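Chemotaxis protein cheA (Thermotoga maritima, PDB 1TQG) is a chemotaxis histidine kinase whose phosphotransferase (Hpt) domain probably carries the phosphoryl-accepting histidine that passes phosphate on to response regulators. Local coordinates at residues D12-Y17 with K49-T54; E33-I38 with R75-K80; N39-A44 with N69-A74. All blocks are in the same frame, centred on the assembly; numbering follows the deposited sequence.

Contact 1. Residues D12-Y17 with K49-T54; sequences DETKEY and KGMAGT
M51 reaches across from helix 35-55 to E13, T14 and Y17 of helix 3-30, making a Met-aromatic contact between two antiparallel helices of the Hpt four-helix bundle. The short segments run at 163° to each other, and their axes come no closer than 11.1 Å. Nearest in backbone are T14 and M51, whose CA atoms lie 8.0 Å apart, a distance that the long M51 side chain bridges. M51 leaves its helix with CG anti to the carbonyl carbon and continues extended through chi2. The bend comes at the last torsion, chi3 68°, which swings the methyl off the line of the chain and sets it beside E13 and T14 while the sulfur stays next to the tyrosine ring. Y17 keeps CG beside its backbone N (chi1 -74°), which brings the ring round to the sulfur. Y17 CD2 is the ring atom closest to M51 SD, at 4.2 Å. The sulfur sits 5.0 Å from the centroid of the Y17 ring and 51° off the ring normal, an oblique approach. No hydrogen bond joins the two segments. T14 sends its hydroxyl to F10 O within its own helix, so M51 brushes an oxygen that is already engaged. Beyond the pair, Y17 also rests on T47 and L48, T14 touches V100 of helix 83-103, and K49 is turned to helix 58-75, where it forms a salt bridge with E68. E13, T14 and M51 were each modelled in two conformers, so the fit holds for one set of positions; in it M51 CE stands 3.9 Å from T14 OG1 and meets E13 CB at 3.5 Å.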
ATOM      1  N   ASP A  12      -7.954 -11.003   3.794  1.00 13.66           N
ATOM      2  CA  ASP A  12      -8.916 -10.128   4.460  1.00 14.68           C
ATOM      3  C   ASP A  12      -8.207  -8.936   5.083  1.00 13.39           C
ATOM      4  O   ASP A  12      -8.663  -7.768   5.018  1.00 15.21           O
ATOM      5  CB  ASP A  12      -9.666 -10.958   5.513  1.00 16.90           C
ATOM      6  CG  ASP A  12     -10.671 -10.237   6.321  1.00 19.74           C
ATOM      7  OD1 ASP A  12     -11.632  -9.679   5.762  1.00 22.85           O
ATOM      8  OD2 ASP A  12     -10.549 -10.135   7.558  1.00 32.92           O
ATOM      9  N   GLU A  13      -7.101  -9.193   5.752  1.00 12.81           N
ATOM     10  CA  GLU A  13      -6.367  -8.097   6.394  1.00 14.59           C
ATOM     11  C   GLU A  13      -5.809  -7.140   5.361  1.00 15.17           C
ATOM     12  O   GLU A  13      -5.853  -5.901   5.484  1.00 17.61           O
ATOM     13  CB  GLU A  13      -5.269  -8.642   7.291  1.00 16.94           C
ATOM     14  CG  GLU A  13      -5.851  -9.407   8.488  1.00 19.64           C
ATOM     15  CD  GLU A  13      -5.909  -8.518   9.712  0.61 25.84           C
ATOM     16  OE1 GLU A  13      -6.672  -8.961  10.610  0.61 30.11           O
ATOM     17  OE2 GLU A  13      -5.263  -7.453   9.905  0.61 35.18           O
ATOM     18  N   THR A  14      -5.195  -7.665   4.310  1.00 14.19           N
ATOM     19  CA  THR A  14      -4.627  -6.834   3.253  1.00 15.53           C
ATOM     20  C   THR A  14      -5.691  -5.971   2.617  1.00 15.28           C
ATOM     21  O   THR A  14      -5.419  -4.790   2.323  1.00 15.44           O
ATOM     22  CB  THR A  14      -4.074  -7.780   2.145  0.55 17.46           C
ATOM     23  OG1 THR A  14      -2.915  -8.500   2.600  0.55 16.64           O
ATOM     24  CG2 THR A  14      -3.613  -7.002   0.903  0.55 17.10           C
ATOM     25  N   LYS A  15      -6.896  -6.493   2.387  1.00 14.93           N
ATOM     26  CA  LYS A  15      -7.973  -5.664   1.848  1.00 15.99           C
ATOM     27  C   LYS A  15      -8.336  -4.500   2.758  1.00 14.56           C
ATOM     28  O   LYS A  15      -8.667  -3.449   2.202  1.00 16.31           O
ATOM     29  CB  LYS A  15      -9.161  -6.546   1.534  1.00 18.44           C
ATOM     30  CG  LYS A  15      -8.902  -7.397   0.327  1.00 19.84           C
ATOM     31  CD  LYS A  15     -10.123  -8.222  -0.092  1.00 27.10           C
ATOM     32  CE  LYS A  15      -9.889  -8.730  -1.489  1.00 34.12           C
ATOM     33  NZ  LYS A  15     -10.313  -7.879  -2.626  1.00 40.44           N
ATOM     34  N   GLU A  16      -8.284  -4.657   4.047  1.00 15.89           N
ATOM     35  CA  GLU A  16      -8.537  -3.520   4.916  1.00 15.78           C
ATOM     36  C   GLU A  16      -7.567  -2.401   4.668  1.00 13.63           C
ATOM     37  O   GLU A  16      -7.944  -1.222   4.578  1.00 14.38           O
ATOM     38  CB  GLU A  16      -8.479  -4.007   6.387  1.00 18.75           C
ATOM     39  CG  GLU A  16      -8.505  -2.932   7.416  1.00 22.99           C
ATOM     40  CD  GLU A  16      -8.534  -3.585   8.797  0.59 25.37           C
ATOM     41  OE1 GLU A  16      -9.411  -4.462   9.073  0.59 26.46           O
ATOM     42  OE2 GLU A  16      -7.592  -3.151   9.517  0.59 25.11           O
ATOM     43  N   TYR A  17      -6.270  -2.754   4.539  1.00 13.92           N
ATOM     44  CA  TYR A  17      -5.222  -1.755   4.332  1.00 13.48           C
ATOM     45  C   TYR A  17      -5.303  -1.143   2.951  1.00 13.86           C
ATOM     46  O   TYR A  17      -5.102   0.066   2.801  1.00 14.27           O
ATOM     47  CB  TYR A  17      -3.807  -2.322   4.587  1.00 12.84           C
ATOM     48  CG  TYR A  17      -3.615  -2.483   6.080  1.00 12.68           C
ATOM     49  CD1 TYR A  17      -3.395  -1.424   6.943  1.00 14.71           C
ATOM     50  CD2 TYR A  17      -3.776  -3.766   6.637  1.00 15.89           C
ATOM     51  CE1 TYR A  17      -3.259  -1.548   8.317  1.00 15.49           C
ATOM     52  CE2 TYR A  17      -3.633  -3.929   8.024  1.00 17.85           C
ATOM     53  CZ  TYR A  17      -3.383  -2.815   8.823  1.00 18.40           C
ATOM     54  OH  TYR A  17      -3.243  -2.980  10.166  1.00 22.63           O
ATOM     55  N   LYS A  49       3.852  -4.275   3.388  1.00 13.37           N
ATOM     56  CA  LYS A  49       5.167  -4.847   3.107  1.00 14.03           C
ATOM     57  C   LYS A  49       5.506  -5.878   4.148  1.00 13.98           C
ATOM     58  O   LYS A  49       6.031  -6.967   3.848  1.00 15.32           O
ATOM     59  CB  LYS A  49       6.216  -3.734   3.118  1.00 14.32           C
ATOM     60  CG  LYS A  49       7.626  -4.156   2.689  1.00 17.52           C
ATOM     61  CD  LYS A  49       8.643  -3.093   2.919  1.00 25.09           C
ATOM     62  CE  LYS A  49       8.997  -2.738   4.344  1.00 40.14           C
ATOM     63  NZ  LYS A  49      10.256  -1.982   4.552  1.00 45.17           N
ATOM     64  N   GLY A  50       5.284  -5.536   5.406  1.00 14.87           N
ATOM     65  CA  GLY A  50       5.611  -6.461   6.471  1.00 16.66           C
ATOM     66  C   GLY A  50       4.756  -7.727   6.459  1.00 15.49           C
ATOM     67  O   GLY A  50       5.246  -8.836   6.730  1.00 18.08           O
ATOM     68  N   MET A  51       3.467  -7.579   6.172  1.00 14.86           N
ATOM     69  CA  MET A  51       2.614  -8.769   6.019  1.00 15.65           C
ATOM     70  C   MET A  51       3.104  -9.657   4.910  1.00 13.75           C
ATOM     71  O   MET A  51       3.172 -10.899   5.049  1.00 14.52           O
ATOM     72  CB  MET A  51       1.197  -8.267   5.722  1.00 17.86           C
ATOM     73  CG  MET A  51       0.637  -7.544   6.928  1.00 21.22           C
ATOM     74  SD  MET A  51      -0.985  -6.919   6.501  0.75 34.09           S
ATOM     75  CE  MET A  51      -1.862  -8.490   6.357  0.75 38.57           C
ATOM     76  N   ALA A  52       3.402  -9.088   3.776  1.00 13.00           N
ATOM     77  CA  ALA A  52       3.909  -9.897   2.663  1.00 12.64           C
ATOM     78  C   ALA A  52       5.189 -10.607   3.079  1.00 13.49           C
ATOM     79  O   ALA A  52       5.377 -11.782   2.730  1.00 14.68           O
ATOM     80  CB  ALA A  52       4.109  -9.029   1.448  1.00 13.64           C
ATOM     81  N   GLY A  53       6.083  -9.939   3.824  1.00 14.42           N
ATOM     82  CA  GLY A  53       7.307 -10.570   4.213  1.00 17.05           C
ATOM     83  C   GLY A  53       7.106 -11.772   5.093  1.00 16.12           C
ATOM     84  O   GLY A  53       7.808 -12.795   5.009  1.00 17.65           O
ATOM     85  N   THR A  54       6.108 -11.742   5.985  1.00 15.96           N
ATOM     86  CA  THR A  54       5.911 -12.879   6.908  1.00 17.07           C
ATOM     87  C   THR A  54       5.302 -14.050   6.155  1.00 15.15           C
ATOM     88  O   THR A  54       5.389 -15.161   6.658  1.00 18.24           O
ATOM     89  CB  THR A  54       5.073 -12.521   8.144  1.00 21.79           C
ATOM     90  OG1 THR A  54       3.731 -12.302   7.734  1.00 23.60           O
ATOM     91  CG2 THR A  54       5.583 -11.291   8.823  1.00 31.22           C
TER

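Contact 2. Residues E33-I38 with R75-K80; sequences EDMELI and RNSEIK
M35 and I38, on the first turn of helix 35-55, lean against the end of helix 58-75 at R75 and the turn that follows. M35 touches with the last two atoms of its side chain: SD lies 3.6 Å from R75 O, and CE comes within 3.2 Å of S77 OG, a close methyl-to-oxygen approach. The chain folds over at chi2 (-70°), which carries sulfur and methyl across to the loop although CB does not point there. Three residues on, I38 points at R75, the last residue of helix 58-75. Its branch CG2, anti to the backbone N, meets R75 CB at 3.6 Å, and the two side chains pass at a slant. I38 is buried, with L28 of helix 3-30 and L71 and A74 of helix 58-75 around it, while R75 NE is held in a salt bridge by D72. No hydrogen bond crosses between the segments. Each side is instead held in place by its own helix-end bonds. D34, at the N-cap of helix 35-55, accepts from E36 N through OD1 at 2.9 Å, on the anti side of the carboxylate and 24° out of its plane; L37 N adds a weak, longer bond to the same oxygen. I38 N bonds to D34 O, beginning the backbone pattern. On the other side, S77 takes up a positive phi, and its N bonds to A74 O while E78 N bonds to K73 O. At this end of the helical bundle an aspartate N-cap thus begins one helix and a Schellman motif, with S77 at C-prime, ends the other, with M35 and I38 packing between them.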
ATOM      1  N   GLU A  33      -0.150  18.615   0.159  1.00 23.26           N
ATOM      2  CA  GLU A  33       0.907  18.969   1.096  1.00 22.35           C
ATOM      3  C   GLU A  33       0.576  18.459   2.484  1.00 21.58           C
ATOM      4  O   GLU A  33       1.362  18.743   3.371  1.00 25.02           O
ATOM      5  CB  GLU A  33       1.132  20.470   1.226  1.00 25.94           C
ATOM      6  CG  GLU A  33       1.625  21.039  -0.069  1.00 30.41           C
ATOM      7  CD  GLU A  33       1.926  22.525   0.027  1.00 31.93           C
ATOM      8  OE1 GLU A  33       1.769  23.124   1.136  1.00 26.80           O
ATOM      9  OE2 GLU A  33       2.333  23.057  -1.056  1.00 36.19           O
ATOM     10  N   ASP A  34      -0.561  17.757   2.637  1.00 20.06           N
ATOM     11  CA  ASP A  34      -0.894  17.334   3.999  1.00 17.49           C
ATOM     12  C   ASP A  34      -0.033  16.166   4.426  1.00 16.57           C
ATOM     13  O   ASP A  34      -0.199  15.027   4.032  1.00 16.86           O
ATOM     14  CB  ASP A  34      -2.355  16.941   4.106  1.00 17.76           C
ATOM     15  CG  ASP A  34      -2.813  16.703   5.544  1.00 16.12           C
ATOM     16  OD1 ASP A  34      -1.980  16.385   6.406  1.00 19.29           O
ATOM     17  OD2 ASP A  34      -4.061  16.870   5.778  1.00 17.15           O
ATOM     18  N   MET A  35       0.916  16.466   5.282  1.00 18.51           N
ATOM     19  CA  MET A  35       1.905  15.483   5.746  1.00 19.15           C
ATOM     20  C   MET A  35       1.290  14.369   6.565  1.00 18.20           C
ATOM     21  O   MET A  35       1.844  13.264   6.638  1.00 19.15           O
ATOM     22  CB  MET A  35       2.970  16.215   6.590  1.00 18.92           C
ATOM     23  CG  MET A  35       3.967  16.963   5.792  1.00 20.85           C
ATOM     24  SD  MET A  35       5.065  15.847   4.912  1.00 22.71           S
ATOM     25  CE  MET A  35       5.770  16.956   3.708  1.00 43.34           C
ATOM     26  N   GLU A  36       0.150  14.651   7.232  1.00 19.18           N
ATOM     27  CA  GLU A  36      -0.456  13.561   7.981  1.00 19.23           C
ATOM     28  C   GLU A  36      -1.005  12.499   7.010  1.00 18.01           C
ATOM     29  O   GLU A  36      -0.952  11.324   7.271  1.00 17.45           O
ATOM     30  CB  GLU A  36      -1.518  14.109   8.925  1.00 19.12           C
ATOM     31  CG  GLU A  36      -2.101  13.033   9.858  1.00 22.12           C
ATOM     32  CD  GLU A  36      -1.150  12.056  10.508  0.58 20.95           C
ATOM     33  OE1 GLU A  36       0.015  12.432  10.793  0.58 31.86           O
ATOM     34  OE2 GLU A  36      -1.502  10.874  10.782  0.58 22.04           O
ATOM     35  N   LEU A  37      -1.649  12.952   5.980  1.00 17.64           N
ATOM     36  CA  LEU A  37      -2.157  12.028   4.993  1.00 16.60           C
ATOM     37  C   LEU A  37      -1.025  11.287   4.286  1.00 15.29           C
ATOM     38  O   LEU A  37      -1.151  10.074   4.025  1.00 16.24           O
ATOM     39  CB  LEU A  37      -3.026  12.727   3.993  1.00 19.16           C
ATOM     40  CG  LEU A  37      -4.290  13.407   4.537  1.00 20.12           C
ATOM     41  CD1 LEU A  37      -4.931  14.248   3.466  1.00 24.72           C
ATOM     42  CD2 LEU A  37      -5.201  12.382   5.158  1.00 19.76           C
ATOM     43  N   ILE A  38       0.063  11.987   3.991  1.00 15.55           N
ATOM     44  CA  ILE A  38       1.246  11.287   3.437  1.00 13.85           C
ATOM     45  C   ILE A  38       1.685  10.203   4.398  1.00 13.66           C
ATOM     46  O   ILE A  38       1.979   9.077   3.964  1.00 14.29           O
ATOM     47  CB  ILE A  38       2.378  12.271   3.075  1.00 15.15           C
ATOM     48  CG1 ILE A  38       1.896  13.270   2.013  1.00 15.85           C
ATOM     49  CG2 ILE A  38       3.640  11.540   2.694  1.00 15.86           C
ATOM     50  CD1 ILE A  38       2.898  14.373   1.818  1.00 17.74           C
ATOM     51  N   ARG A  75       7.215  12.125   2.628  1.00 13.81           N
ATOM     52  CA  ARG A  75       7.006  12.535   4.019  1.00 15.60           C
ATOM     53  C   ARG A  75       8.237  13.301   4.538  1.00 15.47           C
ATOM     54  O   ARG A  75       8.130  14.042   5.494  1.00 17.96           O
ATOM     55  CB  ARG A  75       6.543  11.347   4.873  1.00 17.10           C
ATOM     56  CG  ARG A  75       7.693  10.507   5.390  1.00 16.77           C
ATOM     57  CD  ARG A  75       7.114   9.308   6.102  1.00 19.68           C
ATOM     58  NE  ARG A  75       8.123   8.430   6.593  1.00 20.68           N
ATOM     59  CZ  ARG A  75       8.594   8.319   7.848  1.00 21.57           C
ATOM     60  NH1 ARG A  75       8.148   9.032   8.839  1.00 24.40           N
ATOM     61  NH2 ARG A  75       9.544   7.405   8.099  1.00 29.24           N
ATOM     62  N   ASN A  76       9.434  13.123   3.970  1.00 14.39           N
ATOM     63  CA  ASN A  76      10.628  13.865   4.351  1.00 15.64           C
ATOM     64  C   ASN A  76      10.830  15.048   3.424  1.00 15.04           C
ATOM     65  O   ASN A  76      11.905  15.631   3.390  1.00 15.33           O
ATOM     66  CB  ASN A  76      11.839  12.928   4.251  1.00 19.25           C
ATOM     67  CG  ASN A  76      11.962  11.924   5.313  1.00 19.98           C
ATOM     68  OD1 ASN A  76      11.502  10.753   5.336  1.00 26.59           O
ATOM     69  ND2 ASN A  76      12.536  12.395   6.389  1.00 28.64           N
ATOM     70  N   SER A  77       9.825  15.425   2.632  1.00 14.78           N
ATOM     71  CA  SER A  77       9.821  16.563   1.725  1.00 15.04           C
ATOM     72  C   SER A  77      10.924  16.501   0.703  1.00 15.02           C
ATOM     73  O   SER A  77      11.362  17.501   0.172  1.00 17.53           O
ATOM     74  CB  SER A  77       9.909  17.892   2.520  1.00 17.49           C
ATOM     75  OG  SER A  77       8.734  18.095   3.261  1.00 18.34           O
ATOM     76  N   GLU A  78      11.316  15.300   0.275  1.00 16.60           N
ATOM     77  CA  GLU A  78      12.307  15.092  -0.752  1.00 17.90           C
ATOM     78  C   GLU A  78      11.726  15.233  -2.150  1.00 19.72           C
ATOM     79  O   GLU A  78      12.431  15.556  -3.093  1.00 20.41           O
ATOM     80  CB  GLU A  78      12.997  13.731  -0.556  1.00 18.87           C
ATOM     81  CG  GLU A  78      13.824  13.549   0.708  1.00 20.82           C
ATOM     82  CD  GLU A  78      14.146  12.182   1.217  0.58 21.68           C
ATOM     83  OE1 GLU A  78      14.542  11.997   2.406  0.58 31.74           O
ATOM     84  OE2 GLU A  78      14.031  11.213   0.449  0.58 23.65           O
ATOM     85  N   ILE A  79      10.439  14.909  -2.234  1.00 19.28           N
ATOM     86  CA  ILE A  79       9.662  14.997  -3.455  1.00 19.89           C
ATOM     87  C   ILE A  79       8.242  15.479  -3.119  1.00 18.73           C
ATOM     88  O   ILE A  79       7.818  15.340  -1.971  1.00 18.89           O
ATOM     89  CB  ILE A  79       9.549  13.676  -4.219  1.00 20.55           C
ATOM     90  CG1 ILE A  79       8.699  12.638  -3.477  1.00 19.73           C
ATOM     91  CG2 ILE A  79      10.910  13.071  -4.494  1.00 28.89           C
ATOM     92  CD1 ILE A  79       8.486  11.300  -4.171  1.00 19.15           C
ATOM     93  N   LYS A  80       7.548  16.017  -4.086  1.00 20.36           N
ATOM     94  CA  LYS A  80       6.197  16.541  -3.883  1.00 19.50           C
ATOM     95  C   LYS A  80       5.214  15.509  -4.460  1.00 19.41           C
ATOM     96  O   LYS A  80       5.518  14.769  -5.399  1.00 21.53           O
ATOM     97  CB  LYS A  80       6.119  17.900  -4.568  1.00 27.66           C
ATOM     98  CG  LYS A  80       6.777  19.029  -3.738  1.00 36.57           C
ATOM     99  CD  LYS A  80       6.962  20.322  -4.485  1.00 47.16           C
ATOM    100  CE  LYS A  80       7.355  21.473  -3.552  1.00 52.85           C
ATOM    101  NZ  LYS A  80       7.727  22.734  -4.229  1.00 49.96           N
TER

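Contact 3. Residues N39-A44 with N69-A74; sequences NEAFRA and NILDKA
F42 lays its ring obliquely against the side chain of D72, overlapping it from CB to the carboxylate. The nearest pair is F42 CE1 and D72 CG, at 3.6 Å, and F42 CE1 is also 3.7 Å from D72 OD2. Ring and carboxylate planes are turned 32° apart, neither stacked flat nor perpendicular. F42 gets there with CG anti to the backbone N (chi1 172°), a setting that brings the ring over toward helix 58-75 from a CB that does not point straight at it. D72 was modelled in two conformers, so the details at its carboxylate hold for one of them. In that one, OD1 forms a salt bridge with R75 NE, and R75 in turn makes a cation-pi contact with F42; ring, acid and guanidinium thus form a small cluster on the more exposed side of the interface. Deeper in, L71 points at helix 35-55. L71 CB meets F42 CB at 3.9 Å, while L71 CD1 lies 3.7 Å from A41 CB, so the leucine fits against both neighbours at once. The small A41, which takes L71 CD1 against its CB, is consistent with the close axes (8.8 Å); F42 and L71 have CA atoms 5.3 Å apart. An alanine at F42 removes the ring, and the D72 carboxylate and R75 guanidinium would probably be freer to turn beside the gap left at D72. L71 reaches on to I38 and L45 of helix 35-55 and to I89 of helix 83-103. Two helices packed at 149°, nearly antiparallel, with leucine and alanine inside and an acid-aromatic pair on the more exposed side, form the central helical hairpin of an Hpt four-helix bundle.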
ATOM      1  N   ASN A  39       1.783  10.527   5.662  1.00 14.00           N
ATOM      2  CA  ASN A  39       2.158   9.575   6.672  1.00 14.28           C
ATOM      3  C   ASN A  39       1.161   8.387   6.762  1.00 14.42           C
ATOM      4  O   ASN A  39       1.599   7.232   6.890  1.00 15.54           O
ATOM      5  CB  ASN A  39       2.290  10.214   8.040  1.00 16.44           C
ATOM      6  CG  ASN A  39       3.433  11.192   8.091  1.00 23.28           C
ATOM      7  OD1 ASN A  39       4.451  11.070   7.467  1.00 34.93           O
ATOM      8  ND2 ASN A  39       3.306  12.157   8.956  1.00 29.02           N
ATOM      9  N   GLU A  40      -0.114   8.636   6.657  1.00 16.86           N
ATOM     10  CA  GLU A  40      -1.104   7.581   6.651  1.00 19.47           C
ATOM     11  C   GLU A  40      -0.864   6.569   5.547  1.00 17.57           C
ATOM     12  O   GLU A  40      -0.987   5.360   5.714  1.00 18.12           O
ATOM     13  CB  GLU A  40      -2.507   8.120   6.438  1.00 26.80           C
ATOM     14  CG  GLU A  40      -3.166   8.823   7.551  1.00 30.09           C
ATOM     15  CD  GLU A  40      -4.584   9.280   7.255  1.00 33.45           C
ATOM     16  OE1 GLU A  40      -5.344   8.910   6.337  1.00 44.37           O
ATOM     17  OE2 GLU A  40      -4.922  10.130   8.072  1.00 32.70           O
ATOM     18  N   ALA A  41      -0.620   7.132   4.375  1.00 16.56           N
ATOM     19  CA  ALA A  41      -0.344   6.248   3.250  1.00 17.13           C
ATOM     20  C   ALA A  41       0.943   5.477   3.440  1.00 15.20           C
ATOM     21  O   ALA A  41       0.944   4.239   3.155  1.00 15.75           O
ATOM     22  CB  ALA A  41      -0.283   7.095   1.985  1.00 18.04           C
ATOM     23  N   PHE A  42       2.004   6.137   3.876  1.00 14.66           N
ATOM     24  CA  PHE A  42       3.221   5.440   4.191  1.00 14.43           C
ATOM     25  C   PHE A  42       2.989   4.250   5.149  1.00 13.74           C
ATOM     26  O   PHE A  42       3.467   3.156   4.907  1.00 14.36           O
ATOM     27  CB  PHE A  42       4.254   6.467   4.754  1.00 14.72           C
ATOM     28  CG  PHE A  42       5.487   5.737   5.277  1.00 15.53           C
ATOM     29  CD1 PHE A  42       6.453   5.254   4.402  1.00 15.23           C
ATOM     30  CD2 PHE A  42       5.611   5.502   6.616  1.00 24.89           C
ATOM     31  CE1 PHE A  42       7.507   4.501   4.867  1.00 20.28           C
ATOM     32  CE2 PHE A  42       6.674   4.739   7.090  1.00 28.41           C
ATOM     33  CZ  PHE A  42       7.616   4.236   6.200  1.00 26.47           C
ATOM     34  N   ARG A  43       2.241   4.499   6.231  1.00 14.45           N
ATOM     35  CA  ARG A  43       2.046   3.512   7.263  1.00 15.20           C
ATOM     36  C   ARG A  43       1.309   2.256   6.744  1.00 15.21           C
ATOM     37  O   ARG A  43       1.651   1.128   7.069  1.00 15.30           O
ATOM     38  CB  ARG A  43       1.263   4.022   8.453  1.00 16.69           C
ATOM     39  CG  ARG A  43       2.054   5.095   9.189  1.00 20.09           C
ATOM     40  CD  ARG A  43       1.375   5.426  10.475  1.00 25.48           C
ATOM     41  NE  ARG A  43       0.223   6.280  10.352  1.00 37.93           N
ATOM     42  CZ  ARG A  43       0.147   7.617  10.432  1.00 36.35           C
ATOM     43  NH1 ARG A  43       1.204   8.405  10.602  1.00 30.30           N
ATOM     44  NH2 ARG A  43      -1.049   8.191  10.313  1.00 28.19           N
ATOM     45  N   ALA A  44       0.301   2.525   5.889  1.00 14.50           N
ATOM     46  CA  ALA A  44      -0.443   1.386   5.318  1.00 14.34           C
ATOM     47  C   ALA A  44       0.446   0.566   4.409  1.00 13.63           C
ATOM     48  O   ALA A  44       0.433  -0.649   4.451  1.00 14.29           O
ATOM     49  CB  ALA A  44      -1.656   1.949   4.565  1.00 16.26           C
ATOM     50  N   ASN A  69       8.735   3.605  -0.551  1.00 15.35           N
ATOM     51  CA  ASN A  69       9.824   4.527  -0.757  1.00 15.57           C
ATOM     52  C   ASN A  69       9.354   5.812  -1.348  1.00 14.98           C
ATOM     53  O   ASN A  69       9.906   6.901  -1.007  1.00 16.72           O
ATOM     54  CB  ASN A  69      10.883   3.895  -1.711  1.00 17.57           C
ATOM     55  CG  ASN A  69      11.713   2.847  -1.053  1.00 18.47           C
ATOM     56  OD1 ASN A  69      11.765   2.694   0.171  1.00 19.83           O
ATOM     57  ND2 ASN A  69      12.355   2.024  -1.851  1.00 19.25           N
ATOM     58  N   ILE A  70       8.384   5.834  -2.251  1.00 15.87           N
ATOM     59  CA  ILE A  70       7.806   7.088  -2.801  1.00 15.51           C
ATOM     60  C   ILE A  70       7.219   7.895  -1.647  1.00 14.25           C
ATOM     61  O   ILE A  70       7.541   9.083  -1.522  1.00 15.66           O
ATOM     62  CB  ILE A  70       6.798   6.768  -3.865  1.00 16.61           C
ATOM     63  CG1 ILE A  70       7.395   6.001  -5.054  1.00 18.73           C
ATOM     64  CG2 ILE A  70       6.143   8.074  -4.321  1.00 18.14           C
ATOM     65  CD1 ILE A  70       6.331   5.447  -6.003  1.00 21.94           C
ATOM     66  N   LEU A  71       6.364   7.271  -0.822  1.00 14.69           N
ATOM     67  CA  LEU A  71       5.737   8.009   0.258  1.00 14.86           C
ATOM     68  C   LEU A  71       6.710   8.435   1.310  1.00 14.17           C
ATOM     69  O   LEU A  71       6.516   9.498   1.929  1.00 15.11           O
ATOM     70  CB  LEU A  71       4.560   7.241   0.907  1.00 15.83           C
ATOM     71  CG  LEU A  71       3.228   7.202   0.180  1.00 16.41           C
ATOM     72  CD1 LEU A  71       2.543   8.584   0.183  1.00 17.21           C
ATOM     73  CD2 LEU A  71       3.322   6.688  -1.226  1.00 20.11           C
ATOM     74  N   ASP A  72       7.784   7.672   1.499  1.00 14.74           N
ATOM     75  CA  ASP A  72       8.812   8.042   2.461  1.00 14.62           C
ATOM     76  C   ASP A  72       9.589   9.252   2.003  1.00 14.22           C
ATOM     77  O   ASP A  72       9.875  10.174   2.775  1.00 16.31           O
ATOM     78  CB  ASP A  72       9.686   6.805   2.635  1.00 16.63           C
ATOM     79  CG  ASP A  72      10.273   6.653   4.017  0.70 15.40           C
ATOM     80  OD1 ASP A  72      10.022   7.461   4.929  0.70 18.22           O
ATOM     81  OD2 ASP A  72      10.995   5.652   4.195  0.70 18.03           O
ATOM     82  N   LYS A  73       9.912   9.284   0.712  1.00 14.56           N
ATOM     83  CA  LYS A  73      10.525  10.517   0.142  1.00 14.51           C
ATOM     84  C   LYS A  73       9.587  11.693   0.357  1.00 14.68           C
ATOM     85  O   LYS A  73      10.006  12.778   0.768  1.00 16.72           O
ATOM     86  CB  LYS A  73      10.896  10.275  -1.301  1.00 15.48           C
ATOM     87  CG  LYS A  73      12.104   9.334  -1.523  1.00 17.07           C
ATOM     88  CD  LYS A  73      12.331   9.176  -3.030  1.00 20.32           C
ATOM     89  CE  LYS A  73      13.532   8.306  -3.285  1.00 25.02           C
ATOM     90  NZ  LYS A  73      13.452   7.598  -4.593  1.00 29.95           N
ATOM     91  N   ALA A  74       8.293  11.493   0.118  1.00 14.28           N
ATOM     92  CA  ALA A  74       7.370  12.611   0.195  1.00 13.70           C
ATOM     93  C   ALA A  74       7.220  13.070   1.646  1.00 13.36           C
ATOM     94  O   ALA A  74       7.126  14.255   1.927  1.00 14.79           O
ATOM     95  CB  ALA A  74       6.042  12.181  -0.383  1.00 13.54           C
TER

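Helix 35-55 takes part in all three contacts. Contacts 2 and 3 are neighbours, with centres 8 Å apart, and they touch: E36 OE2 forms a salt bridge of 2.8 Å with R43 NH2, and M35 CE packs 3.5 Å from A74 O. Contact 3 is nested in the chain loop that contact 2 closes. Contact 1 lies farther along the bundle, its centre 16 Å from that of contact 3 and 23 Å from that of contact 2, on the opposite side of the chain's centre from the latter. Between segments 39-44 and 49-54 runs the turn of helix that, as in other Hpt domains, probably carries the phosphorylatable histidine.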